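Side-chain contact in 3-hydroxyacyl-thioester dehydratase X (Mycobacterium tuberculosis, PDB 4OOB), which catalyses the reversible hydration of trans-2-enoyl-CoA to (3R)-3-hydroxyacyl-CoA over a broad range of chain lengths, with a preference for C8 to C12 substrates: residues Ala22-Tyr27 / Leu33-Gln38. Numbering follows the deposited sequence.
Sequences ANVAAY and LRYGNQ
Leu33, just past the end of helix 21-31, meets Tyr27, six residues back along the chain. The CD2 methyl approaches the Tyr27 ring obliquely. Leu33 CD2 lies 4.4 Å from Tyr27 CE1, a loose contact. Leu33 and Tyr27 both also touch Ala198 of helix 193-199, and Tyr27 packs against Tyr164 and Val167 of helix 158-167. The Tyr27 hydroxyl is hydrogen-bonded to Thr42 OG1, while the ring packs edge-to-face with Tyr43.

Tyr35 carries most of the contact. Its CG stands anti to the backbone N (chi1 177°), which lays the ring flat along the side of the helix. Ala25 sits over one face. The Ala25 CB lies 3.8 Å from the Tyr35 ring centroid and only 5° off the ring normal, a well-centred CH-pi contact. The helix backbone shares this face, with Ala25 CA 3.7 Å from Tyr35 CD1. Val24 comes from another direction. Its CG1 methyl meets the ring at the edge, near the ring plane. Val24 CG1 lies 3.9 Å from Tyr35 CD1, and the two side chains cross at about a right angle. Tyr35 also touches Pro21 and Ala28 of the same helix.

Past Tyr35 the loop leaves the helix. Apolar contacts thus fold the connection between helices 21-31 and 43-57 back along the first helix, within the N-terminal half of this double-hotdog, MaoC-like dehydratase.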
loop_
_atom_site.group_PDB
_atom_site.type_symbol
_atom_site.label_atom_id
_atom_site.label_comp_id
_atom_site.label_asym_id
_atom_site.label_seq_id
_atom_site.Cartn_x
_atom_site.Cartn_y
_atom_site.Cartn_z
ATOM N N ALA A 22 7.123 17.293 -7.871
ATOM C CA ALA A 22 6.497 16.823 -9.134
ATOM C C ALA A 22 6.023 15.377 -8.988
ATOM O O ALA A 22 5.017 14.949 -9.593
ATOM C CB ALA A 22 7.478 16.915 -10.300
ATOM N N ASN A 23 6.800 14.608 -8.240
ATOM C CA ASN A 23 6.483 13.215 -8.022
ATOM C C ASN A 23 5.270 13.116 -7.094
ATOM O O ASN A 23 4.376 12.332 -7.329
ATOM C CB ASN A 23 7.680 12.515 -7.419
ATOM C CG ASN A 23 7.468 11.048 -7.349
ATOM O OD1 ASN A 23 7.319 10.470 -6.279
ATOM N ND2 ASN A 23 7.368 10.445 -8.491
ATOM N N VAL A 24 5.229 13.959 -6.064
ATOM C CA VAL A 24 4.060 14.051 -5.207
ATOM C C VAL A 24 2.816 14.407 -6.057
ATOM O O VAL A 24 1.793 13.734 -5.956
ATOM C CB VAL A 24 4.202 15.081 -4.051
ATOM C CG1 VAL A 24 2.975 15.012 -3.123
ATOM C CG2 VAL A 24 5.491 14.877 -3.271
ATOM N N ALA A 25 2.936 15.436 -6.891
ATOM C CA ALA A 25 1.814 15.897 -7.737
ATOM C C ALA A 25 1.348 14.779 -8.624
ATOM O O ALA A 25 0.172 14.566 -8.785
ATOM C CB ALA A 25 2.218 17.102 -8.599
ATOM N N ALA A 26 2.302 14.065 -9.200
ATOM C CA ALA A 26 1.974 13.021 -10.159
ATOM C C ALA A 26 1.269 11.893 -9.445
ATOM O O ALA A 26 0.361 11.315 -10.015
ATOM C CB ALA A 26 3.227 12.510 -10.867
ATOM N N TYR A 27 1.725 11.593 -8.220
ATOM C CA TYR A 27 1.147 10.564 -7.329
ATOM C C TYR A 27 -0.246 10.949 -6.890
ATOM O O TYR A 27 -1.178 10.144 -6.951
ATOM C CB TYR A 27 2.052 10.343 -6.074
ATOM C CG TYR A 27 1.507 9.403 -4.971
ATOM C CD1 TYR A 27 0.603 9.855 -3.985
ATOM C CD2 TYR A 27 1.925 8.072 -4.885
ATOM C CE1 TYR A 27 0.146 9.010 -2.967
ATOM C CE2 TYR A 27 1.480 7.229 -3.880
ATOM C CZ TYR A 27 0.577 7.687 -2.926
ATOM O OH TYR A 27 0.145 6.823 -1.929
ATOM N N LEU A 33 -5.878 11.820 -5.288
ATOM C CA LEU A 33 -5.772 12.409 -3.981
ATOM C C LEU A 33 -5.356 13.866 -4.195
ATOM O O LEU A 33 -5.084 14.275 -5.331
ATOM C CB LEU A 33 -4.734 11.634 -3.200
ATOM C CG LEU A 33 -5.152 10.664 -2.111
ATOM C CD1 LEU A 33 -6.490 9.960 -2.308
ATOM C CD2 LEU A 33 -4.062 9.654 -1.889
ATOM N N ARG A 34 -5.348 14.656 -3.133
ATOM C CA ARG A 34 -5.211 16.092 -3.255
ATOM C C ARG A 34 -3.723 16.433 -3.191
ATOM O O ARG A 34 -3.033 15.930 -2.343
ATOM C CB ARG A 34 -5.968 16.779 -2.125
ATOM C CG ARG A 34 -6.384 18.208 -2.443
ATOM C CD ARG A 34 -6.760 18.998 -1.199
ATOM N NE ARG A 34 -5.554 19.551 -0.601
ATOM C CZ ARG A 34 -5.087 20.788 -0.779
ATOM N NH1 ARG A 34 -5.739 21.683 -1.530
ATOM N NH2 ARG A 34 -3.951 21.148 -0.177
ATOM N N TYR A 35 -3.229 17.234 -4.122
ATOM C CA TYR A 35 -1.883 17.740 -4.086
ATOM C C TYR A 35 -1.912 19.059 -3.336
ATOM O O TYR A 35 -2.657 19.951 -3.713
ATOM C CB TYR A 35 -1.323 17.954 -5.511
ATOM C CG TYR A 35 0.078 18.558 -5.526
ATOM C CD1 TYR A 35 1.097 18.003 -4.734
ATOM C CD2 TYR A 35 0.397 19.688 -6.316
ATOM C CE1 TYR A 35 2.374 18.535 -4.730
ATOM C CE2 TYR A 35 1.680 20.242 -6.298
ATOM C CZ TYR A 35 2.665 19.661 -5.501
ATOM O OH TYR A 35 3.954 20.142 -5.438
ATOM N N GLY A 36 -1.071 19.169 -2.318
ATOM C CA GLY A 36 -0.915 20.364 -1.516
ATOM C C GLY A 36 0.414 20.466 -0.770
ATOM O O GLY A 36 1.422 19.793 -1.119
ATOM N N ASN A 37 0.445 21.326 0.251
ATOM C CA ASN A 37 1.682 21.496 1.063
ATOM C C ASN A 37 2.099 20.231 1.788
ATOM O O ASN A 37 3.302 20.016 1.921
ATOM C CB ASN A 37 1.584 22.651 2.101
ATOM C CG ASN A 37 1.292 23.991 1.455
ATOM O OD1 ASN A 37 1.762 24.317 0.343
ATOM N ND2 ASN A 37 0.474 24.773 2.136
ATOM N N GLN A 38 1.122 19.432 2.271
ATOM C CA GLN A 38 1.422 18.131 2.934
ATOM C C GLN A 38 1.365 16.984 1.938
ATOM O O GLN A 38 0.423 16.867 1.173
ATOM C CB GLN A 38 0.435 17.681 4.005
ATOM C CG GLN A 38 -0.468 18.662 4.689
ATOM C CD GLN A 38 0.191 19.265 5.858
ATOM O OE1 GLN A 38 -0.385 19.378 6.944
ATOM N NE2 GLN A 38 1.421 19.659 5.655
#